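Local coordinates for botulinum neurotoxin type C1 (Clostridium botulinum, PDB 3N7K), which recognises gangliosides, including GD1b, through the receptor-binding domain of its heavy chain, probably as the step that brings the toxin to nerve cells, at residues 87-92 with 185-190; 94-99 with 176-181; 111-116 with 123-128; 363-368 with 416-421. All coordinates share one frame; numbering follows the deposited sequence.

Interaction 1 of 4, residues 87-92 with 185-190; sequences NLPGYT and INKIPD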
# COMPACT_ATOMS: atom_id res chain seq x y z
N ASN A 87 11.28 12.76 -6.80
CA ASN A 87 11.67 14.02 -7.43
C ASN A 87 10.43 14.72 -7.97
O ASN A 87 10.47 15.92 -8.26
CB ASN A 87 12.61 13.74 -8.59
CG ASN A 87 11.92 13.01 -9.73
OD1 ASN A 87 11.27 13.63 -10.58
ND2 ASN A 87 12.03 11.68 -9.74
N LEU A 88 9.35 13.97 -8.08
CA LEU A 88 8.08 14.47 -8.62
C LEU A 88 7.85 15.98 -8.52
O LEU A 88 8.10 16.59 -7.48
CB LEU A 88 6.92 13.74 -7.95
CG LEU A 88 5.62 13.88 -8.75
CD1 LEU A 88 5.72 13.02 -10.00
CD2 LEU A 88 4.42 13.48 -7.90
N PRO A 89 7.38 16.60 -9.62
CA PRO A 89 7.12 18.04 -9.57
C PRO A 89 5.82 18.36 -8.83
O PRO A 89 5.07 17.47 -8.45
CB PRO A 89 7.08 18.43 -11.06
CG PRO A 89 6.62 17.19 -11.73
CD PRO A 89 7.42 16.12 -11.01
N GLY A 90 5.57 19.65 -8.63
CA GLY A 90 4.38 20.07 -7.94
C GLY A 90 3.15 19.68 -8.72
O GLY A 90 3.15 19.72 -9.96
N TYR A 91 2.10 19.31 -7.98
CA TYR A 91 0.83 18.88 -8.55
C TYR A 91 -0.29 19.13 -7.57
O TYR A 91 -0.17 18.79 -6.40
CB TYR A 91 0.85 17.38 -8.83
CG TYR A 91 1.48 16.94 -10.13
CD1 TYR A 91 0.76 16.94 -11.32
CD2 TYR A 91 2.79 16.48 -10.15
CE1 TYR A 91 1.32 16.47 -12.50
CE2 TYR A 91 3.37 16.02 -11.33
CZ TYR A 91 2.63 16.01 -12.50
OH TYR A 91 3.20 15.53 -13.65
N THR A 92 -1.38 19.72 -8.04
CA THR A 92 -2.54 19.92 -7.19
C THR A 92 -3.38 18.68 -7.53
O THR A 92 -3.59 18.38 -8.71
CB THR A 92 -3.33 21.19 -7.55
OG1 THR A 92 -2.50 22.35 -7.37
CG2 THR A 92 -4.54 21.33 -6.64
N ILE A 185 -5.42 15.92 -11.71
CA ILE A 185 -3.97 16.08 -11.57
C ILE A 185 -3.51 17.32 -12.35
O ILE A 185 -3.68 17.39 -13.56
CB ILE A 185 -3.21 14.86 -12.13
CG1 ILE A 185 -3.73 13.56 -11.49
CG2 ILE A 185 -1.73 15.02 -11.89
CD1 ILE A 185 -3.44 13.43 -10.03
N ASN A 186 -2.92 18.29 -11.65
CA ASN A 186 -2.43 19.51 -12.31
C ASN A 186 -1.07 19.97 -11.84
O ASN A 186 -0.87 20.27 -10.67
CB ASN A 186 -3.43 20.64 -12.13
CG ASN A 186 -4.65 20.44 -12.96
OD1 ASN A 186 -4.56 20.24 -14.18
ND2 ASN A 186 -5.82 20.47 -12.32
N LYS A 187 -0.13 20.04 -12.78
CA LYS A 187 1.23 20.45 -12.47
C LYS A 187 1.31 21.92 -12.06
O LYS A 187 0.76 22.80 -12.71
CB LYS A 187 2.15 20.19 -13.67
CG LYS A 187 3.63 20.28 -13.31
CD LYS A 187 4.51 19.83 -14.47
CE LYS A 187 5.97 19.76 -14.03
NZ LYS A 187 6.89 19.43 -15.16
N ILE A 188 2.02 22.15 -10.96
CA ILE A 188 2.21 23.48 -10.40
C ILE A 188 3.19 24.30 -11.25
O ILE A 188 4.04 23.73 -11.93
CB ILE A 188 2.71 23.36 -8.94
CG1 ILE A 188 1.52 23.34 -7.99
CG2 ILE A 188 3.66 24.49 -8.60
CD1 ILE A 188 0.54 22.22 -8.24
N PRO A 189 3.06 25.64 -11.22
CA PRO A 189 3.90 26.62 -11.94
C PRO A 189 5.40 26.41 -11.72
O PRO A 189 5.93 26.71 -10.65
CB PRO A 189 3.41 27.95 -11.40
CG PRO A 189 1.96 27.71 -11.21
CD PRO A 189 1.94 26.34 -10.56
N ASP A 190 6.07 25.92 -12.76
CA ASP A 190 7.50 25.63 -12.74
C ASP A 190 8.40 26.62 -12.01
O ASP A 190 7.93 27.56 -11.36
CB ASP A 190 8.01 25.47 -14.18
CG ASP A 190 7.23 24.44 -14.97
OD1 ASP A 190 7.12 23.29 -14.50
OD2 ASP A 190 6.72 24.78 -16.06
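Just before the strands pair, the carbonyl of Gly90 receives the backbone N-H of Ile188. Gly90 O lies 2.9 Å from Ile188 N in a nearly straight bond. The donor nevertheless stands above the carbonyl plane, 67° out of it. The same oxygen takes a CA-H contact from Lys187, CA to O 3.2 Å. Two residues on from Gly90, past the non-hydrogen-bonded pair of Tyr91 and Lys187, Thr92 and Asn186 form a hydrogen-bonded pair in which each backbone gives and receives. Thr92 N reaches Asn186 O at 2.7 Å, and Asn186 N returns a 3.0 Å bond to Thr92 O, this one in the carbonyl plane. Asn186 O is shared too, since the CA-H of Tyr91 also points at it. The side-chain amide of Asn186 looks to its own strand, ND2 bonding to Glu184 OE1.

Lys187 CB lies over one face of the Tyr91 ring, 4.0 Å from CE1, while Asn186 N sits in plane at the ring's edge. With its CG opposite the backbone N (chi1 -166°) and an extended chain beyond, Lys187 carries CE to Pro89 CB at 3.4 Å; its charged end has a long salt bridge to Asp190, a poorly ordered residue. On the face carrying Thr92, the tip of Ile188 comes across at about a right angle, CD1 to Thr92 OG1 3.2 Å.

Both segments belong to one sheet of the N-terminal, concanavalin-like half. Strand 91-93 runs between strand 180-187 and strand 102-107, where Tyr91 bonds to the backbone of Ile107 and Thr92 touches Ser104.

Interaction 2 of 4, residues 94-99 with 176-181; sequences IDSVKN and NFSKTI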
# COMPACT_ATOMS: atom_id res chain seq x y z
N ILE A 94 -6.38 17.45 -5.27
CA ILE A 94 -7.76 17.71 -4.88
C ILE A 94 -7.76 19.21 -4.59
O ILE A 94 -6.96 19.68 -3.77
CB ILE A 94 -8.21 16.92 -3.60
CG1 ILE A 94 -8.48 15.45 -3.94
CG2 ILE A 94 -9.51 17.49 -3.06
CD1 ILE A 94 -7.25 14.58 -4.02
N ASP A 95 -8.63 19.96 -5.25
CA ASP A 95 -8.66 21.41 -5.04
C ASP A 95 -10.03 22.02 -4.72
O ASP A 95 -11.00 21.83 -5.45
CB ASP A 95 -8.08 22.11 -6.27
CG ASP A 95 -7.84 23.59 -6.02
OD1 ASP A 95 -6.86 23.91 -5.31
OD2 ASP A 95 -8.64 24.42 -6.52
N SER A 96 -10.08 22.77 -3.62
CA SER A 96 -11.32 23.44 -3.23
C SER A 96 -11.06 24.92 -2.88
O SER A 96 -11.35 25.38 -1.77
CB SER A 96 -11.96 22.71 -2.05
OG SER A 96 -13.26 23.21 -1.80
N VAL A 97 -10.49 25.64 -3.84
CA VAL A 97 -10.19 27.06 -3.70
C VAL A 97 -10.90 27.80 -4.85
O VAL A 97 -10.48 27.71 -6.00
CB VAL A 97 -8.68 27.31 -3.77
CG1 VAL A 97 -8.39 28.79 -3.86
CG2 VAL A 97 -8.01 26.73 -2.54
N LYS A 98 -11.97 28.52 -4.52
CA LYS A 98 -12.77 29.27 -5.49
C LYS A 98 -12.04 30.45 -6.09
O LYS A 98 -11.88 30.55 -7.31
CB LYS A 98 -14.08 29.75 -4.84
CG LYS A 98 -14.85 30.80 -5.65
CD LYS A 98 -15.20 30.34 -7.07
CE LYS A 98 -15.91 31.47 -7.83
NZ LYS A 98 -16.21 31.14 -9.25
N ASN A 99 -11.61 31.37 -5.24
CA ASN A 99 -10.87 32.53 -5.71
C ASN A 99 -9.42 32.37 -5.25
O ASN A 99 -8.58 31.83 -5.98
CB ASN A 99 -11.49 33.81 -5.13
CG ASN A 99 -11.60 33.76 -3.63
OD1 ASN A 99 -12.36 32.94 -3.08
ND2 ASN A 99 -10.84 34.61 -2.95
N ASN A 176 -12.44 31.83 3.09
CA ASN A 176 -13.71 31.52 2.46
C ASN A 176 -13.74 30.15 1.83
O ASN A 176 -13.19 29.94 0.75
CB ASN A 176 -13.99 32.55 1.37
CG ASN A 176 -15.34 33.16 1.51
OD1 ASN A 176 -16.36 32.46 1.50
ND2 ASN A 176 -15.38 34.49 1.63
N PHE A 177 -14.39 29.20 2.50
CA PHE A 177 -14.46 27.85 1.96
C PHE A 177 -15.31 27.78 0.70
O PHE A 177 -16.35 28.43 0.60
CB PHE A 177 -14.97 26.89 3.03
CG PHE A 177 -14.02 26.76 4.17
CD1 PHE A 177 -12.75 26.21 3.97
CD2 PHE A 177 -14.34 27.28 5.43
CE1 PHE A 177 -11.80 26.20 5.01
CE2 PHE A 177 -13.40 27.28 6.48
CZ PHE A 177 -12.13 26.74 6.26
N SER A 178 -14.83 27.00 -0.26
CA SER A 178 -15.53 26.82 -1.53
C SER A 178 -16.37 25.54 -1.49
O SER A 178 -15.97 24.54 -0.89
CB SER A 178 -14.53 26.75 -2.68
OG SER A 178 -15.16 26.36 -3.89
N LYS A 179 -17.54 25.59 -2.11
CA LYS A 179 -18.44 24.45 -2.16
C LYS A 179 -18.00 23.50 -3.28
O LYS A 179 -18.50 22.38 -3.42
CB LYS A 179 -19.88 24.91 -2.42
CG LYS A 179 -20.10 25.52 -3.79
CD LYS A 179 -21.57 25.83 -4.00
CE LYS A 179 -21.84 26.36 -5.41
NZ LYS A 179 -23.30 26.58 -5.66
N THR A 180 -17.05 23.95 -4.09
CA THR A 180 -16.55 23.14 -5.18
C THR A 180 -15.22 22.47 -4.84
O THR A 180 -14.27 23.10 -4.35
CB THR A 180 -16.39 23.98 -6.46
OG1 THR A 180 -17.69 24.32 -6.97
CG2 THR A 180 -15.61 23.22 -7.52
N ILE A 181 -15.18 21.17 -5.10
CA ILE A 181 -13.99 20.36 -4.88
C ILE A 181 -13.73 19.76 -6.26
O ILE A 181 -14.59 19.06 -6.80
CB ILE A 181 -14.27 19.20 -3.90
CG1 ILE A 181 -14.92 19.74 -2.63
CG2 ILE A 181 -12.98 18.46 -3.60
CD1 ILE A 181 -15.33 18.66 -1.66
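The carbonyl of Thr180 is the flat group at the middle of this contact, and Ser96 approaches it from above: OG donates to Thr180 O at 2.7 Å while standing 46° out of the carbonyl plane. Ser96 CA brings its hydrogen to the same oxygen, so one residue supplies both contacts. The one aromatic ring here, that of Phe177, takes no part across the contact; it packs edge-to-face with Tyr70 and against helix 62-69. Ser178 forms an ST turn, which leads the chain into strand 180-187 of the concanavalin-like domain's sheet. Its OG accepts from Thr180 N, 3.1 Å away, and so ties down the turn just ahead of the carbonyl that Ser96 grips.

Ser96 reaches over because its OG lies opposite its own backbone N, chi1 -171°, a placing that carries the hydroxyl across to the other segment. Alongside, Asp95 O receives a CA-H contact from Ile181. The CB of Asp95 points away, and its OD1 is bonded to Ser104 OG; its backbone pairs with Thr182, just past the segment. Strand 95-97 is thus joined to strand 102-107 on one side, through Ser96 and Trp103, while Ile181 pairs with Val58 of strand 55-59.

At one end of the contact the methylene of Ser178 rests on the backbone of Lys98, CB to Lys98 N 3.6 Å, before the lysine chain bends off at chi2. At the other end two isoleucines run alongside each other in the same direction, with Ile94 CG2 and Ile181 CG2 3.6 Å apart.

Interaction 3 of 4, residues 111-116 with 123-128; sequences FLVFTL and EQSINF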
# COMPACT_ATOMS: atom_id res chain seq x y z
N PHE A 111 6.19 14.52 -0.92
CA PHE A 111 5.23 15.03 0.03
C PHE A 111 3.81 15.04 -0.50
O PHE A 111 3.57 15.16 -1.70
CB PHE A 111 5.56 16.47 0.45
CG PHE A 111 6.90 16.64 1.09
CD1 PHE A 111 8.01 16.95 0.33
CD2 PHE A 111 7.05 16.52 2.47
CE1 PHE A 111 9.25 17.15 0.92
CE2 PHE A 111 8.29 16.72 3.08
CZ PHE A 111 9.39 17.04 2.31
N LEU A 112 2.89 14.91 0.45
CA LEU A 112 1.46 14.98 0.21
C LEU A 112 1.10 16.09 1.19
O LEU A 112 1.16 15.89 2.41
CB LEU A 112 0.74 13.67 0.61
CG LEU A 112 -0.79 13.75 0.65
CD1 LEU A 112 -1.32 14.43 -0.60
CD2 LEU A 112 -1.39 12.36 0.76
N VAL A 113 0.75 17.26 0.67
CA VAL A 113 0.43 18.39 1.53
C VAL A 113 -1.01 18.90 1.47
O VAL A 113 -1.64 18.96 0.40
CB VAL A 113 1.44 19.56 1.28
CG1 VAL A 113 1.96 19.52 -0.14
CG2 VAL A 113 0.79 20.91 1.57
N PHE A 114 -1.53 19.21 2.66
CA PHE A 114 -2.87 19.75 2.81
C PHE A 114 -2.69 21.22 3.09
O PHE A 114 -1.80 21.60 3.86
CB PHE A 114 -3.62 19.09 3.98
CG PHE A 114 -4.95 19.76 4.28
CD1 PHE A 114 -5.08 20.65 5.34
CD2 PHE A 114 -6.06 19.54 3.45
CE1 PHE A 114 -6.29 21.31 5.57
CE2 PHE A 114 -7.27 20.21 3.68
CZ PHE A 114 -7.38 21.09 4.74
N THR A 115 -3.53 22.04 2.49
CA THR A 115 -3.41 23.47 2.66
C THR A 115 -4.71 24.20 2.90
O THR A 115 -5.74 23.89 2.29
CB THR A 115 -2.76 24.12 1.42
OG1 THR A 115 -1.57 23.41 1.07
CG2 THR A 115 -2.43 25.59 1.70
N LEU A 116 -4.65 25.17 3.80
CA LEU A 116 -5.77 26.03 4.14
C LEU A 116 -5.31 27.39 3.59
O LEU A 116 -4.25 27.90 3.96
CB LEU A 116 -5.97 26.07 5.66
CG LEU A 116 -7.34 25.63 6.21
CD1 LEU A 116 -7.77 24.31 5.59
CD2 LEU A 116 -7.28 25.52 7.72
N GLU A 123 -1.32 31.37 3.76
CA GLU A 123 -1.77 29.98 3.76
C GLU A 123 -1.30 29.31 5.04
O GLU A 123 -0.73 29.97 5.91
CB GLU A 123 -1.16 29.23 2.58
CG GLU A 123 0.33 29.42 2.45
CD GLU A 123 1.03 28.22 1.82
OE1 GLU A 123 1.17 27.18 2.52
OE2 GLU A 123 1.44 28.31 0.64
N GLN A 124 -1.57 28.02 5.16
CA GLN A 124 -1.16 27.21 6.32
C GLN A 124 -1.26 25.76 5.87
O GLN A 124 -2.36 25.21 5.74
CB GLN A 124 -2.05 27.49 7.54
CG GLN A 124 -1.76 26.58 8.75
CD GLN A 124 -1.84 27.30 10.11
OE1 GLN A 124 -2.81 28.00 10.43
NE2 GLN A 124 -0.81 27.11 10.93
N SER A 125 -0.12 25.14 5.60
CA SER A 125 -0.09 23.77 5.14
C SER A 125 0.46 22.80 6.16
O SER A 125 1.12 23.18 7.12
CB SER A 125 0.74 23.65 3.85
OG SER A 125 0.16 24.37 2.78
N ILE A 126 0.18 21.52 5.93
CA ILE A 126 0.63 20.46 6.81
C ILE A 126 0.91 19.35 5.80
O ILE A 126 0.29 19.32 4.74
CB ILE A 126 -0.49 20.09 7.84
CG1 ILE A 126 0.10 19.30 8.99
CG2 ILE A 126 -1.63 19.30 7.16
CD1 ILE A 126 -0.86 19.08 10.14
N ASN A 127 1.85 18.45 6.09
CA ASN A 127 2.11 17.41 5.12
C ASN A 127 2.55 16.08 5.67
O ASN A 127 2.75 15.90 6.87
CB ASN A 127 3.16 17.88 4.09
CG ASN A 127 4.55 18.10 4.72
OD1 ASN A 127 4.93 19.23 4.99
ND2 ASN A 127 5.29 17.01 4.95
N PHE A 128 2.69 15.15 4.74
CA PHE A 128 3.14 13.79 5.00
C PHE A 128 4.31 13.58 4.05
O PHE A 128 4.21 13.89 2.86
CB PHE A 128 2.01 12.79 4.70
CG PHE A 128 2.49 11.42 4.33
CD1 PHE A 128 3.24 10.66 5.22
CD2 PHE A 128 2.20 10.88 3.08
CE1 PHE A 128 3.67 9.38 4.87
CE2 PHE A 128 2.63 9.61 2.73
CZ PHE A 128 3.36 8.86 3.63
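Thr115 and Ser125 face each other across a beta hairpin of the concanavalin-like domain, their hydroxyls joined by a short hydrogen bond, OG1 to OG 2.6 Å. In this non-hydrogen-bonded pair Thr115 CG2 also comes close to Ser125 OG. Next along the same face, Val113 sets CG2 against Ser125 CB at 3.6 Å and CB against Asn127 CB. Asn127 has its CG flanked by both backbone neighbours of its CA, chi1 66°, and this swings the amide to the Phe111 ring: ND2 comes to CD2 at 3.1 Å, at the ring edge near its plane, with amide and ring planes 84° apart.

Backbone ladders fix these positions. Leu112 with Phe128 and Phe114 with Ile126 each exchange two bonds, the one from Phe114 N running nearly along the C=O axis of Ile126. At Leu116 and Gln124 the return bond to Leu116 O is weak.

On the opposite face Leu112, Phe114, Leu116, Ile126 and Phe128 are buried against strands 143-150, 154-159 and 162-168 of the other sheet. Gln124 OE1 accepts from Lys170 N. Strand 111-117 continues the sheet to strand 102-107, through Val113 with Gly106 and Thr115 with Ser104. Within the hydrophobic face, Ile126 CG2 meets the edge of the Phe114 ring and lies 3.8 Å from Phe114 CB.

Interaction 4 of 4, residues 363-368 with 416-421; sequences ASQIFK and STHWGF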
# COMPACT_ATOMS: atom_id res chain seq x y z
N ALA A 363 2.62 -6.32 3.80
CA ALA A 363 3.34 -7.58 3.78
C ALA A 363 2.50 -8.75 4.31
O ALA A 363 1.27 -8.68 4.35
CB ALA A 363 4.62 -7.44 4.60
N SER A 364 3.16 -9.83 4.70
CA SER A 364 2.45 -10.99 5.21
C SER A 364 3.39 -11.89 6.00
O SER A 364 4.58 -11.61 6.12
CB SER A 364 1.83 -11.80 4.05
OG SER A 364 2.82 -12.45 3.26
N GLN A 365 2.83 -12.96 6.56
CA GLN A 365 3.63 -13.92 7.30
C GLN A 365 3.31 -15.30 6.77
O GLN A 365 2.14 -15.68 6.64
CB GLN A 365 3.35 -13.81 8.80
CG GLN A 365 4.38 -12.92 9.51
CD GLN A 365 3.91 -12.38 10.85
OE1 GLN A 365 4.73 -11.92 11.64
NE2 GLN A 365 2.60 -12.41 11.09
N ILE A 366 4.35 -16.05 6.42
CA ILE A 366 4.17 -17.39 5.88
C ILE A 366 4.60 -18.42 6.90
O ILE A 366 5.74 -18.39 7.39
CB ILE A 366 5.01 -17.61 4.62
CG1 ILE A 366 5.28 -16.28 3.91
CG2 ILE A 366 4.31 -18.65 3.74
CD1 ILE A 366 4.20 -15.78 3.03
N PHE A 367 3.70 -19.34 7.20
CA PHE A 367 3.99 -20.37 8.19
C PHE A 367 4.01 -21.74 7.56
O PHE A 367 3.36 -21.98 6.55
CB PHE A 367 2.93 -20.32 9.28
CG PHE A 367 2.85 -19.01 9.97
CD1 PHE A 367 3.48 -18.81 11.19
CD2 PHE A 367 2.16 -17.95 9.38
CE1 PHE A 367 3.43 -17.56 11.82
CE2 PHE A 367 2.11 -16.70 9.99
CZ PHE A 367 2.75 -16.51 11.22
N LYS A 368 4.78 -22.65 8.15
CA LYS A 368 4.87 -24.00 7.65
C LYS A 368 3.79 -24.83 8.34
O LYS A 368 3.77 -24.97 9.56
CB LYS A 368 6.27 -24.58 7.94
CG LYS A 368 6.54 -25.95 7.32
CD LYS A 368 6.78 -25.87 5.82
CE LYS A 368 6.51 -27.21 5.16
NZ LYS A 368 5.05 -27.51 5.06
N SER A 416 11.78 -9.46 9.77
CA SER A 416 12.50 -10.40 8.92
C SER A 416 11.59 -11.53 8.47
O SER A 416 11.95 -12.33 7.62
CB SER A 416 13.68 -11.02 9.66
OG SER A 416 13.25 -12.10 10.49
N THR A 417 10.40 -11.58 9.06
CA THR A 417 9.42 -12.61 8.74
C THR A 417 8.32 -11.97 7.89
O THR A 417 7.36 -12.64 7.49
CB THR A 417 8.79 -13.19 10.03
OG1 THR A 417 8.00 -12.19 10.68
CG2 THR A 417 9.86 -13.64 11.00
N HIS A 418 8.48 -10.68 7.62
CA HIS A 418 7.53 -9.91 6.82
C HIS A 418 7.89 -10.02 5.34
O HIS A 418 8.93 -9.52 4.90
CB HIS A 418 7.56 -8.44 7.26
CG HIS A 418 7.03 -8.21 8.64
ND1 HIS A 418 6.90 -9.23 9.57
CD2 HIS A 418 6.59 -7.09 9.26
CE1 HIS A 418 6.42 -8.74 10.69
NE2 HIS A 418 6.22 -7.44 10.53
N TRP A 419 7.02 -10.69 4.59
CA TRP A 419 7.21 -10.91 3.16
C TRP A 419 6.25 -10.09 2.33
O TRP A 419 5.06 -10.01 2.66
CB TRP A 419 7.02 -12.38 2.81
CG TRP A 419 7.97 -13.25 3.51
CD1 TRP A 419 7.75 -13.94 4.67
CD2 TRP A 419 9.33 -13.47 3.15
NE1 TRP A 419 8.91 -14.58 5.05
CE2 TRP A 419 9.90 -14.30 4.14
CE3 TRP A 419 10.14 -13.04 2.09
CZ2 TRP A 419 11.23 -14.71 4.10
CZ3 TRP A 419 11.46 -13.45 2.05
CH2 TRP A 419 11.99 -14.27 3.04
N GLY A 420 6.77 -9.50 1.26
CA GLY A 420 5.96 -8.71 0.35
C GLY A 420 5.91 -9.30 -1.05
O GLY A 420 6.82 -10.02 -1.47
N PHE A 421 4.85 -8.99 -1.79
CA PHE A 421 4.68 -9.51 -3.14
C PHE A 421 4.43 -8.41 -4.17
O PHE A 421 3.32 -7.90 -4.30
CB PHE A 421 3.52 -10.50 -3.19
CG PHE A 421 3.79 -11.76 -2.41
CD1 PHE A 421 3.19 -11.96 -1.18
CD2 PHE A 421 4.65 -12.73 -2.91
CE1 PHE A 421 3.44 -13.11 -0.45
CE2 PHE A 421 4.91 -13.89 -2.19
CZ PHE A 421 4.31 -14.08 -0.96
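Thr417 meets Gln365 first: its carbonyl O lies 3.6 Å from Gln365 CG, a contact with the aliphatic part of the glutamine. The Thr417 hydroxyl, tucked back over its own main chain (chi1 67°), bonds to Ser414 O, just ahead of the segment. His418 follows, its side chain running beside that of Gln365 with a shared heading. His418 CB sits 4.1 Å from Ala363 CB, and the CA-H of His418 is directed at Ser364 O.

Trp419 carries the main polar link. Its N-H goes to Ser364 O at 3.0 Å in an almost straight bond of 171°, whereas the return bond from Ser364 N to Trp419 O is weak and bent. Ser364 OG adds a further weak bond to that same carbonyl oxygen, so Trp419 O has two donors, both from one residue. This lies in the interior of the beta-trefoil that forms the C-terminal half of the receptor-binding domain, and the touching residues are all buried. Strand 361-369 also pairs with 351-358 and 376-387, while 419-423 pairs with 246-251.

The Ile366 side chain stands roughly perpendicular to that of Trp419, CG1 3.5 Å from Trp419 CD1, and the indole NE1 makes a weak bond to Cys380 O. Gly420 passes with its CA 4.5 Å from Ala363 CA. Phe421 then turns its ring so that Ile366 CD1 comes to the edge, 4.3 Å from CZ; Ser364 OG is 3.8 Å from CE1, and Met249 and Leu241 touch the same side chain.

In the fold
Interactions 1, 2 and 3 belong to one sheet of the concanavalin-like half, and all are only partly buried. Interactions 1 and 2 share strand 180-187, gripped at its two ends by the successive strands 91-93 and 95-97, with centres about 18 Å apart. Interaction 3 is a local hairpin of the same sheet, with a regular backbone ladder and a buried apolar face, where interaction 2 relies across its segments on one serine hydroxyl. Interaction 4 lies on the other side of the chain's centre, in the beta-trefoil half, its centre about 34 Å from that of interaction 3. It is wholly buried, mixing a few backbone bonds with aromatic and aliphatic packing.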